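Local coordinates for protein aeromonas extracellular serine protease (Aeromonas sobria, PDB 3WQB) that cleaves peptide bonds that follow two basic residues, one of them lysine, as a secreted calcium-binding serine protease of the furin subfamily, at residues Val479-His483 / Gln484-Asp488; Ile502-Ser505 / Pro506-Leu510; Ile443-Gly447 / Ser448-Ile452; Ser194-Asp197 / Arg198-Glu201; Met533-Asn536 / Lys537-Gly540. The protein carries 1 engineered substitution. All blocks are in the same frame, centred on the assembly; numbering follows the deposited sequence.

Contact 1: Val479-His483 / Gln484-Asp488. With CA (calcium ion), chain D.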
# COMPACT_ATOMS: atom_id res chain seq x y z
N VAL A 479 16.19 7.43 -7.19
CA VAL A 479 17.16 8.45 -6.74
C VAL A 479 18.31 7.80 -5.97
O VAL A 479 18.09 6.90 -5.14
CB VAL A 479 16.51 9.57 -5.87
CG1 VAL A 479 17.56 10.59 -5.42
CG2 VAL A 479 15.42 10.28 -6.65
N SER A 480 19.52 8.26 -6.26
CA SER A 480 20.71 7.90 -5.50
C SER A 480 21.39 9.18 -5.05
O SER A 480 21.61 10.09 -5.85
CB SER A 480 21.66 7.05 -6.33
OG SER A 480 21.03 5.83 -6.67
N LEU A 481 21.68 9.26 -3.75
CA LEU A 481 22.33 10.43 -3.17
C LEU A 481 22.99 10.04 -1.85
O LEU A 481 22.63 9.04 -1.24
CB LEU A 481 21.34 11.60 -2.98
CG LEU A 481 20.12 11.42 -2.08
CD1 LEU A 481 20.49 11.61 -0.61
CD2 LEU A 481 19.05 12.43 -2.48
N ASP A 482 23.95 10.86 -1.43
CA ASP A 482 24.52 10.77 -0.09
C ASP A 482 24.06 11.94 0.74
O ASP A 482 24.07 13.08 0.28
CB ASP A 482 26.05 10.78 -0.14
CG ASP A 482 26.64 9.52 -0.73
OD1 ASP A 482 25.96 8.47 -0.76
OD2 ASP A 482 27.81 9.58 -1.16
N HIS A 483 23.63 11.65 1.97
CA HIS A 483 23.25 12.68 2.93
C HIS A 483 23.16 12.06 4.31
O HIS A 483 22.60 10.98 4.48
CB HIS A 483 21.90 13.31 2.56
CG HIS A 483 21.59 14.55 3.34
ND1 HIS A 483 21.09 14.52 4.62
CD2 HIS A 483 21.67 15.86 3.00
CE1 HIS A 483 20.91 15.75 5.05
NE2 HIS A 483 21.25 16.58 4.09
N GLN A 484 23.73 12.75 5.29
CA GLN A 484 23.87 12.22 6.64
C GLN A 484 22.61 12.25 7.52
O GLN A 484 22.58 11.62 8.57
CB GLN A 484 25.02 12.92 7.38
CG GLN A 484 26.40 12.70 6.80
CD GLN A 484 27.41 13.68 7.36
OE1 GLN A 484 27.11 14.86 7.57
NE2 GLN A 484 28.62 13.20 7.60
N ARG A 485 21.59 13.00 7.11
CA ARG A 485 20.31 13.05 7.82
C ARG A 485 19.14 13.07 6.84
O ARG A 485 18.53 14.10 6.57
CB ARG A 485 20.26 14.21 8.81
CG ARG A 485 19.03 14.18 9.70
CD ARG A 485 19.13 15.11 10.90
NE ARG A 485 18.94 16.51 10.53
CZ ARG A 485 18.49 17.46 11.35
NH1 ARG A 485 18.20 17.17 12.62
NH2 ARG A 485 18.33 18.69 10.88
N LEU A 486 18.82 11.88 6.32
CA LEU A 486 17.87 11.75 5.22
C LEU A 486 16.54 12.49 5.35
O LEU A 486 16.07 13.04 4.36
CB LEU A 486 17.62 10.27 4.87
CG LEU A 486 18.78 9.56 4.16
CD1 LEU A 486 18.56 8.06 4.17
CD2 LEU A 486 18.97 10.08 2.73
N PRO A 487 15.93 12.51 6.56
CA PRO A 487 14.63 13.19 6.64
C PRO A 487 14.69 14.71 6.45
O PRO A 487 13.65 15.33 6.36
CB PRO A 487 14.12 12.81 8.05
CG PRO A 487 14.82 11.52 8.34
CD PRO A 487 16.19 11.72 7.77
N ASP A 488 15.89 15.29 6.35
CA ASP A 488 16.01 16.69 5.97
C ASP A 488 15.60 16.96 4.53
O ASP A 488 15.39 18.11 4.16
CB ASP A 488 17.44 17.20 6.18
CG ASP A 488 17.79 17.40 7.64
OD1 ASP A 488 16.91 17.21 8.50
OD2 ASP A 488 18.96 17.75 7.91
CA CA D . 20.33 19.56 7.33

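Contact 2: Ile502-Ser505 / Pro506-Leu510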
# COMPACT_ATOMS: atom_id res chain seq x y z
N ILE A 502 5.50 16.64 -5.03
CA ILE A 502 6.43 16.27 -3.98
C ILE A 502 6.46 14.75 -3.86
O ILE A 502 5.48 14.12 -3.47
CB ILE A 502 6.08 16.96 -2.65
CG1 ILE A 502 6.29 18.48 -2.79
CG2 ILE A 502 6.90 16.38 -1.49
CD1 ILE A 502 5.67 19.32 -1.69
N LEU A 503 7.59 14.16 -4.24
CA LEU A 503 7.77 12.70 -4.24
C LEU A 503 8.10 12.19 -2.85
O LEU A 503 7.64 11.12 -2.45
CB LEU A 503 8.89 12.28 -5.18
CG LEU A 503 8.77 12.72 -6.64
CD1 LEU A 503 9.97 12.23 -7.41
CD2 LEU A 503 7.47 12.20 -7.25
N LEU A 504 8.88 12.96 -2.11
CA LEU A 504 9.19 12.63 -0.74
C LEU A 504 9.16 13.90 0.10
O LEU A 504 9.93 14.83 -0.12
CB LEU A 504 10.54 11.91 -0.62
CG LEU A 504 10.92 11.39 0.78
CD1 LEU A 504 9.87 10.41 1.33
CD2 LEU A 504 12.32 10.77 0.75
N SER A 505 8.22 13.93 1.03
CA SER A 505 8.09 15.01 1.98
C SER A 505 9.12 14.82 3.09
O SER A 505 9.47 13.69 3.43
CB SER A 505 6.66 15.02 2.52
OG SER A 505 6.26 13.73 2.99
N PRO A 506 9.63 15.93 3.65
CA PRO A 506 10.67 15.82 4.67
C PRO A 506 10.11 15.40 6.04
O PRO A 506 8.89 15.39 6.25
CB PRO A 506 11.26 17.23 4.72
CG PRO A 506 10.14 18.12 4.29
CD PRO A 506 9.36 17.33 3.27
N PHE A 507 11.01 15.06 6.95
CA PHE A 507 10.66 14.71 8.35
C PHE A 507 9.87 13.41 8.39
O PHE A 507 9.06 13.16 9.28
CB PHE A 507 9.93 15.86 9.07
CG PHE A 507 10.59 17.21 8.87
CD1 PHE A 507 11.98 17.33 8.80
CD2 PHE A 507 9.81 18.35 8.75
CE1 PHE A 507 12.58 18.57 8.60
CE2 PHE A 507 10.41 19.60 8.54
CZ PHE A 507 11.79 19.71 8.48
N ASN A 508 10.15 12.58 7.40
CA ASN A 508 9.63 11.23 7.33
C ASN A 508 10.38 10.29 8.27
O ASN A 508 11.22 10.73 9.07
CB ASN A 508 9.73 10.74 5.89
CG ASN A 508 11.13 10.85 5.36
OD1 ASN A 508 12.03 10.14 5.81
ND2 ASN A 508 11.34 11.78 4.42
N SER A 509 10.04 9.01 8.19
CA SER A 509 10.54 8.01 9.13
C SER A 509 11.90 7.40 8.80
O SER A 509 12.31 6.44 9.44
CB SER A 509 9.50 6.90 9.32
OG SER A 509 9.41 6.09 8.17
N LEU A 510 12.61 7.96 7.81
CA LEU A 510 13.96 7.47 7.49
C LEU A 510 15.00 7.92 8.50
O LEU A 510 16.02 8.51 8.15
CB LEU A 510 14.37 7.86 6.06
CG LEU A 510 13.50 7.29 4.94
CD1 LEU A 510 13.96 7.82 3.60
CD2 LEU A 510 13.54 5.76 4.96
O HOH W 1 6.96 13.55 5.49

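Contact 3: Ile443-Gly447 / Ser448-Ile452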
# COMPACT_ATOMS: atom_id res chain seq x y z
N ILE A 443 20.28 9.72 -15.32
CA ILE A 443 21.06 10.94 -15.32
C ILE A 443 22.07 10.85 -14.19
O ILE A 443 21.70 10.93 -13.02
CB ILE A 443 20.16 12.20 -15.13
CG1 ILE A 443 19.01 12.23 -16.16
CG2 ILE A 443 20.99 13.48 -15.22
CD1 ILE A 443 17.73 11.55 -15.69
N ASN A 444 23.34 10.67 -14.54
CA ASN A 444 24.41 10.73 -13.56
C ASN A 444 24.81 12.19 -13.35
O ASN A 444 25.02 12.92 -14.31
CB ASN A 444 25.62 9.91 -14.01
CG ASN A 444 25.33 8.42 -14.10
OD1 ASN A 444 24.86 7.81 -13.14
ND2 ASN A 444 25.62 7.84 -15.25
N VAL A 445 24.91 12.59 -12.09
CA VAL A 445 25.13 13.99 -11.74
C VAL A 445 26.57 14.14 -11.26
O VAL A 445 27.06 13.31 -10.49
CB VAL A 445 24.11 14.46 -10.67
CG1 VAL A 445 24.39 15.90 -10.23
CG2 VAL A 445 22.69 14.35 -11.21
N THR A 446 27.24 15.19 -11.74
CA THR A 446 28.66 15.40 -11.47
C THR A 446 28.97 16.85 -11.14
O THR A 446 28.19 17.76 -11.45
CB THR A 446 29.54 14.97 -12.68
OG1 THR A 446 29.17 15.74 -13.83
CG2 THR A 446 29.40 13.48 -12.98
N GLY A 447 30.12 17.07 -10.51
CA GLY A 447 30.61 18.41 -10.25
C GLY A 447 29.83 19.20 -9.22
O GLY A 447 29.10 18.63 -8.40
N SER A 448 29.98 20.52 -9.27
CA SER A 448 29.43 21.44 -8.27
C SER A 448 27.90 21.42 -8.16
O SER A 448 27.36 21.67 -7.09
CB SER A 448 29.91 22.87 -8.53
OG SER A 448 29.47 23.31 -9.80
N ALA A 449 27.22 21.11 -9.27
CA ALA A 449 25.76 21.08 -9.30
C ALA A 449 25.20 19.89 -8.51
O ALA A 449 23.99 19.85 -8.22
CB ALA A 449 25.25 21.06 -10.74
N ALA A 450 26.07 18.95 -8.14
CA ALA A 450 25.67 17.78 -7.36
C ALA A 450 25.44 18.08 -5.88
O ALA A 450 24.73 17.35 -5.19
CB ALA A 450 26.71 16.66 -7.51
N ALA A 451 26.05 19.15 -5.38
CA ALA A 451 26.02 19.46 -3.96
C ALA A 451 24.61 19.71 -3.43
O ALA A 451 23.81 20.41 -4.06
CB ALA A 451 26.91 20.66 -3.66
N ILE A 452 24.31 19.13 -2.27
CA ILE A 452 23.09 19.44 -1.54
C ILE A 452 23.52 20.13 -0.24
O ILE A 452 23.86 19.47 0.75
CB ILE A 452 22.24 18.17 -1.22
CG1 ILE A 452 21.95 17.35 -2.48
CG2 ILE A 452 20.93 18.58 -0.52
CD1 ILE A 452 21.47 15.92 -2.21

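Contact 4: Ser194-Asp197 / Arg198-Glu201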
# COMPACT_ATOMS: atom_id res chain seq x y z
N SER A 194 11.54 -7.71 -7.96
CA SER A 194 11.47 -7.80 -9.42
C SER A 194 10.54 -8.93 -9.86
O SER A 194 9.71 -8.75 -10.75
CB SER A 194 12.86 -7.99 -10.02
OG SER A 194 12.81 -8.11 -11.43
N GLN A 195 10.65 -10.08 -9.20
CA GLN A 195 9.83 -11.23 -9.53
C GLN A 195 8.35 -10.93 -9.32
O GLN A 195 7.51 -11.27 -10.17
CB GLN A 195 10.25 -12.45 -8.73
CG GLN A 195 9.50 -13.72 -9.09
CD GLN A 195 10.03 -14.94 -8.37
OE1 GLN A 195 10.07 -14.96 -7.14
NE2 GLN A 195 10.42 -15.96 -9.12
N LEU A 196 8.01 -10.29 -8.20
CA LEU A 196 6.61 -9.95 -7.95
C LEU A 196 6.12 -8.84 -8.89
O LEU A 196 5.00 -8.90 -9.39
CB LEU A 196 6.37 -9.61 -6.48
CG LEU A 196 6.47 -10.83 -5.56
CD1 LEU A 196 6.52 -10.41 -4.10
CD2 LEU A 196 5.32 -11.81 -5.79
N ASP A 197 6.97 -7.85 -9.17
CA ASP A 197 6.58 -6.80 -10.11
C ASP A 197 6.28 -7.39 -11.49
O ASP A 197 5.30 -6.98 -12.12
CB ASP A 197 7.66 -5.73 -10.24
CG ASP A 197 7.68 -4.76 -9.06
OD1 ASP A 197 6.86 -4.90 -8.12
OD2 ASP A 197 8.52 -3.84 -9.08
N ARG A 198 7.09 -8.35 -11.92
CA ARG A 198 6.87 -8.98 -13.23
C ARG A 198 5.56 -9.76 -13.24
O ARG A 198 4.82 -9.74 -14.23
CB ARG A 198 8.06 -9.87 -13.60
CG ARG A 198 9.31 -9.08 -13.94
CD ARG A 198 10.53 -9.96 -14.01
NE ARG A 198 11.75 -9.18 -14.16
CZ ARG A 198 12.96 -9.70 -14.31
NH1 ARG A 198 13.13 -11.02 -14.32
NH2 ARG A 198 14.01 -8.90 -14.44
N LEU A 199 5.28 -10.45 -12.13
CA LEU A 199 4.02 -11.17 -12.01
C LEU A 199 2.83 -10.20 -12.06
O LEU A 199 1.84 -10.45 -12.75
CB LEU A 199 3.98 -11.97 -10.70
CG LEU A 199 2.67 -12.67 -10.36
CD1 LEU A 199 2.32 -13.73 -11.40
CD2 LEU A 199 2.72 -13.25 -8.95
N PHE A 200 2.93 -9.11 -11.31
CA PHE A 200 1.83 -8.15 -11.25
C PHE A 200 1.60 -7.54 -12.63
O PHE A 200 0.46 -7.28 -13.01
CB PHE A 200 2.12 -7.02 -10.25
CG PHE A 200 1.99 -7.39 -8.77
CD1 PHE A 200 2.25 -8.67 -8.27
CD2 PHE A 200 1.66 -6.38 -7.87
CE1 PHE A 200 2.15 -8.91 -6.89
CE2 PHE A 200 1.58 -6.62 -6.50
CZ PHE A 200 1.84 -7.88 -6.01
N GLU A 201 2.69 -7.28 -13.37
CA GLU A 201 2.57 -6.74 -14.72
C GLU A 201 1.81 -7.72 -15.61
O GLU A 201 0.87 -7.32 -16.32
CB GLU A 201 3.95 -6.44 -15.31
CG GLU A 201 3.90 -6.01 -16.77
CD GLU A 201 5.21 -5.51 -17.32
OE1 GLU A 201 6.22 -5.46 -16.59
OE2 GLU A 201 5.24 -5.17 -18.52

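Contact 5: Met533-Asn536 / Lys537-Gly540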
# COMPACT_ATOMS: atom_id res chain seq x y z
N MET A 533 10.27 6.04 -6.26
CA MET A 533 9.07 6.79 -5.90
C MET A 533 8.17 6.89 -7.13
O MET A 533 8.66 6.85 -8.27
CB MET A 533 9.44 8.19 -5.40
CG MET A 533 10.24 8.18 -4.11
SD MET A 533 11.30 9.63 -3.89
CE MET A 533 12.62 9.24 -5.02
N LEU A 534 6.87 7.00 -6.90
CA LEU A 534 5.92 7.16 -7.99
C LEU A 534 5.06 8.40 -7.75
O LEU A 534 4.75 8.74 -6.61
CB LEU A 534 5.05 5.91 -8.14
CG LEU A 534 3.99 5.95 -9.24
CD1 LEU A 534 3.86 4.61 -9.92
CD2 LEU A 534 2.62 6.41 -8.73
N SER A 535 4.69 9.09 -8.83
CA SER A 535 3.69 10.14 -8.74
C SER A 535 2.55 9.93 -9.72
O SER A 535 2.76 9.60 -10.89
CB SER A 535 4.30 11.52 -8.96
OG SER A 535 3.27 12.49 -8.97
N ASN A 536 1.34 10.17 -9.22
CA ASN A 536 0.12 10.18 -10.03
C ASN A 536 -0.30 11.58 -10.47
O ASN A 536 -1.27 11.74 -11.22
CB ASN A 536 -1.01 9.52 -9.25
CG ASN A 536 -0.81 8.04 -9.06
OD1 ASN A 536 -0.47 7.33 -10.02
ND2 ASN A 536 -1.03 7.54 -7.84
N LYS A 537 0.42 12.60 -9.98
CA LYS A 537 0.02 13.99 -10.18
C LYS A 537 -0.11 14.42 -11.64
O LYS A 537 -0.85 15.36 -11.94
CB LYS A 537 1.00 14.90 -9.44
CG LYS A 537 0.84 16.39 -9.68
CD LYS A 537 -0.48 16.92 -9.12
CE LYS A 537 -0.61 18.42 -9.35
NZ LYS A 537 0.38 19.21 -8.56
N PHE A 538 0.62 13.75 -12.52
CA PHE A 538 0.75 14.19 -13.91
C PHE A 538 -0.21 13.50 -14.87
O PHE A 538 -0.10 13.64 -16.09
CB PHE A 538 2.21 14.03 -14.36
CG PHE A 538 3.19 14.62 -13.40
CD1 PHE A 538 3.37 15.99 -13.33
CD2 PHE A 538 3.95 13.80 -12.56
CE1 PHE A 538 4.28 16.55 -12.44
CE2 PHE A 538 4.86 14.35 -11.66
CZ PHE A 538 5.03 15.73 -11.61
N TYR A 539 -1.17 12.77 -14.32
CA TYR A 539 -2.11 12.00 -15.11
C TYR A 539 -2.79 12.84 -16.18
O TYR A 539 -3.46 13.84 -15.88
CB TYR A 539 -3.17 11.39 -14.19
CG TYR A 539 -4.02 10.32 -14.82
CD1 TYR A 539 -3.68 8.97 -14.69
CD2 TYR A 539 -5.16 10.65 -15.56
CE1 TYR A 539 -4.46 7.98 -15.28
CE2 TYR A 539 -5.95 9.65 -16.15
CZ TYR A 539 -5.59 8.33 -15.99
OH TYR A 539 -6.36 7.34 -16.57
N GLY A 540 -2.62 12.43 -17.44
CA GLY A 540 -3.26 13.10 -18.56
C GLY A 540 -2.39 14.11 -19.28
O GLY A 540 -2.73 14.53 -20.39
O HOH W 2 1.55 11.00 -13.03

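Contact 1: Val479-His483 / Gln484-Asp488
The backbone of Val479-His483 leaves its strand at His483 and folds back through a short 3-10 segment at Leu486-Asp488, so that Arg485 N comes round to His483 ND1. This hydrogen bond is 3.0 Å long from Arg485 N to His483 ND1, with an N-H...N angle of 155°. The donor is tilted 26° from the imidazole plane. CG stands anti to the backbone N (chi1 -168°), which sets the ND1 edge of the ring against the Arg485 backbone. As acceptor in this bond ND1 is probably unprotonated, with NE2 the likely donor to Asp553 OD2, a calcium ligand. Two hydrogen bonds thus fix the rotation of the ring. His483 CE1 also packs against Asp488 CB at 3.9 Å.

Asp488 binds the calcium ion through OD2 at 2.3 Å. Arg485 grips the same oxygen side-on, from the syn side of the carboxylate, with NE to Asp488 OD2 at 2.9 Å and NH2 donating as well. The other oxygen, OD1, pairs with Arg559. These charges probably keep Asp488 ionised. Asp454, Asp553, Ala555, Asn578 and Asn579 also bind the ion. Apart from the metal site, Leu481 CD1 meets Leu486 CD2 at 4.0 Å. Both leucines pack on Leu528 of strand 527-535, while Leu481 and His483 touch Leu489 at the start of strand 489-494.

Contact 2: Ile502-Ser505 / Pro506-Leu510
The Asn508 side chain folds back on Ser505 and holds the turn that follows Leu504. Its CG sits between the backbone N and the carbonyl carbon (chi1 55°), which turns the amide inward. ND2 donates to Ser505 O at 2.9 Å, with an N-H...O angle of 166°. The donor lies in the carbonyl plane, and the acceptor lies in the amide plane. The other end of the amide is used too. Asn508 OD1 accepts from Leu510 N at 3.0 Å, on a lone pair. Bonds at both ends fix which way the amide is flipped.

Leu504 crosses Asn508 at about a right angle. Its CG and CD1 each lie 3.7 Å from Asn508 ND2. The isobutyl group is directed there with CG anti to the backbone N (chi1 -175°), and its CD2 also approaches Leu510 CD1 at 4.4 Å.

The bond from Leu510 N makes Asn508-Leu510 an Asx turn, two residues ahead of helix 512-520. At the start of the stretch, Leu503 and Leu504 both face Ile491 in a classic beta bulge, where the chain leaves strand 500-502 in the P-domain.

Ser505 OG donates to a water at 2.6 Å, and that water donates to Pro506 O at 2.8 Å. Asn243 ND2 gives the hydroxyl a second hydrogen bond. Pro506 CB sits over the centre of the Phe507 ring, 4.1 Å above its plane. Phe507 itself packs on Val381 of strand 379-384 and on Ala555, a calcium ligand.

Contact 3: Ile443-Gly447 / Ser448-Ile452
Val445 CG1 stands anti to the backbone N (chi1 177°), and this points the methyl at Ala450. Val445 CG1 lies 3.7 Å from both Ala450 CB and Ala450 CA, so the methyl rests on the alpha and beta carbons together. Ala450 CB points back toward Val445-Gly447, and it also lies close to Gly447 O, the oxygen that its own backbone N-H binds.

The backbone closes the turn as well. Ala450 N donates to Gly447 O at 3.1 Å, with an N-H...O angle of 156°. The donor stands 46° above the carbonyl plane and does not use a lone pair. Such an off-plane approach goes with the tight winding of Ser448-Ala450. A further bond from Ala451 N to Ser448 O is weak. Gly447 has a positive phi, which favours glycine by itself.

Most of the turn lies at the surface, whereas Ala450 is buried. Val445 reaches inward to Leu585 and Ser462. Past the turn, Ile452 packs on Val551 of strand 545-553. Backbone bonds to Ile586 from Val445 and to Leu585 from Ala450 tie both sides of the turn to strand 583-595. The arrangement is a short 3-10 turn joining two strands, 436-444 and 451-452, that both pair antiparallel with strand 583-595 in the beta-sandwich P-domain of furin-like proteases.

Contact 4: Ser194-Asp197 / Arg198-Glu201
The Arg198 guanidinium presents one face to Ser194. Ser194 OG lies over that face, 3.1 Å from Arg198 NE and 3.3 Å from Arg198 CZ. The hydroxyl is badly placed to accept from either N-H, so this is packing over a flat group and not a hydrogen bond. The arginine runs straight from CG to NE (chi2 167°, chi3 -172°), which carries it back along the helix past Ser194 O. Its N-H groups work outward instead: NH1 and NH2 bind a backbone and an acidic side chain of another protein chain.

The Phe200 ring meets Leu196 obliquely. Phe200 CD1 lies 3.0 Å from Leu196 O, and Phe200 CE1 lies 4.3 Å from Leu196 CB. Tyr212 of strand 211-215 stacks with the ring. Next to it, Leu196 CD2 and Leu199 CD2 are 4.3 Å apart.

Four backbone bonds from residue i+4 to residue i hold the two turns. They run from Arg198 N to Ser194 O, from Leu199 N to Gln195 O, from Phe200 N to Leu196 O at 2.8 Å, and from Glu201 N to Asp197 O. Asp197 points out of the turns to a salt bridge with Arg532 and a hydrogen bond with Asn252.

Leu196 and Phe200 face helix 155-164 through Leu159 and Leu162. This is regular alpha-helix packing within helix 191-205, the crossover of the beta-alpha-beta unit from strand 173-179 to strand 211-215 in the parallel sheet of the subtilisin domain.

Contact 5: Met533-Asn536 / Lys537-Gly540
A type I beta turn from Asn536 to Tyr539 ends strand 527-535, and the Ser535 hydroxyl binds the amide of its second residue, Lys537. Ser535 OG accepts from Lys537 N at 3.0 Å, with an N-H...O angle of 157°. The hydroxyl is brought over the turn with OG anti to the backbone N (chi1 175°). It also bonds to Ser501 OG. Lys537 CB lies 3.3 Å from Ser535 OG, and Phe538 CE2 meets the same oxygen obliquely at 3.6 Å.

The turn closes with Tyr539 N to Asn536 O, a long bond of 3.3 Å. A water bridges Ser535 and Phe538: it donates to Ser535 O at 2.8 Å and accepts from Phe538 N at 2.9 Å. The amides of Lys537, Phe538 and Tyr539 therefore all have acceptors.

The other side chains reach neighbouring parts of the protein. Lys537 NZ forms a salt bridge with Glu400 and a hydrogen bond to Arg500 O. Tyr539 OH bonds to Asp363, and Asn536 ND2 bonds to Ile277 O. Phe538 meets Trp547 of strand 545-553 edge-to-face and packs on Val475 of strand 471-482 and on Ser501 of strand 500-502.

Contacts 1, 2, 3 and 5 belong to the P-domain, and contact 4 to the subtilisin domain. Contact 1 holds a calcium ligand. Contact 2 lies against it, with Phe507 N 2.7 Å from Pro487 O in a probable hydrogen bond. The Phe507 side chain is about 8 Å from the calcium ion. Contact 3 touches contact 1 through Ile452 CD1 and Leu481 CD2, 4.3 Å apart. Met533 of contact 5 packs on Val479 of contact 1 and on Leu503 and Leu504 of contact 2. Contact 4 touches none of the others. Its nearest neighbour is contact 5, about 10 Å away between nearest atoms.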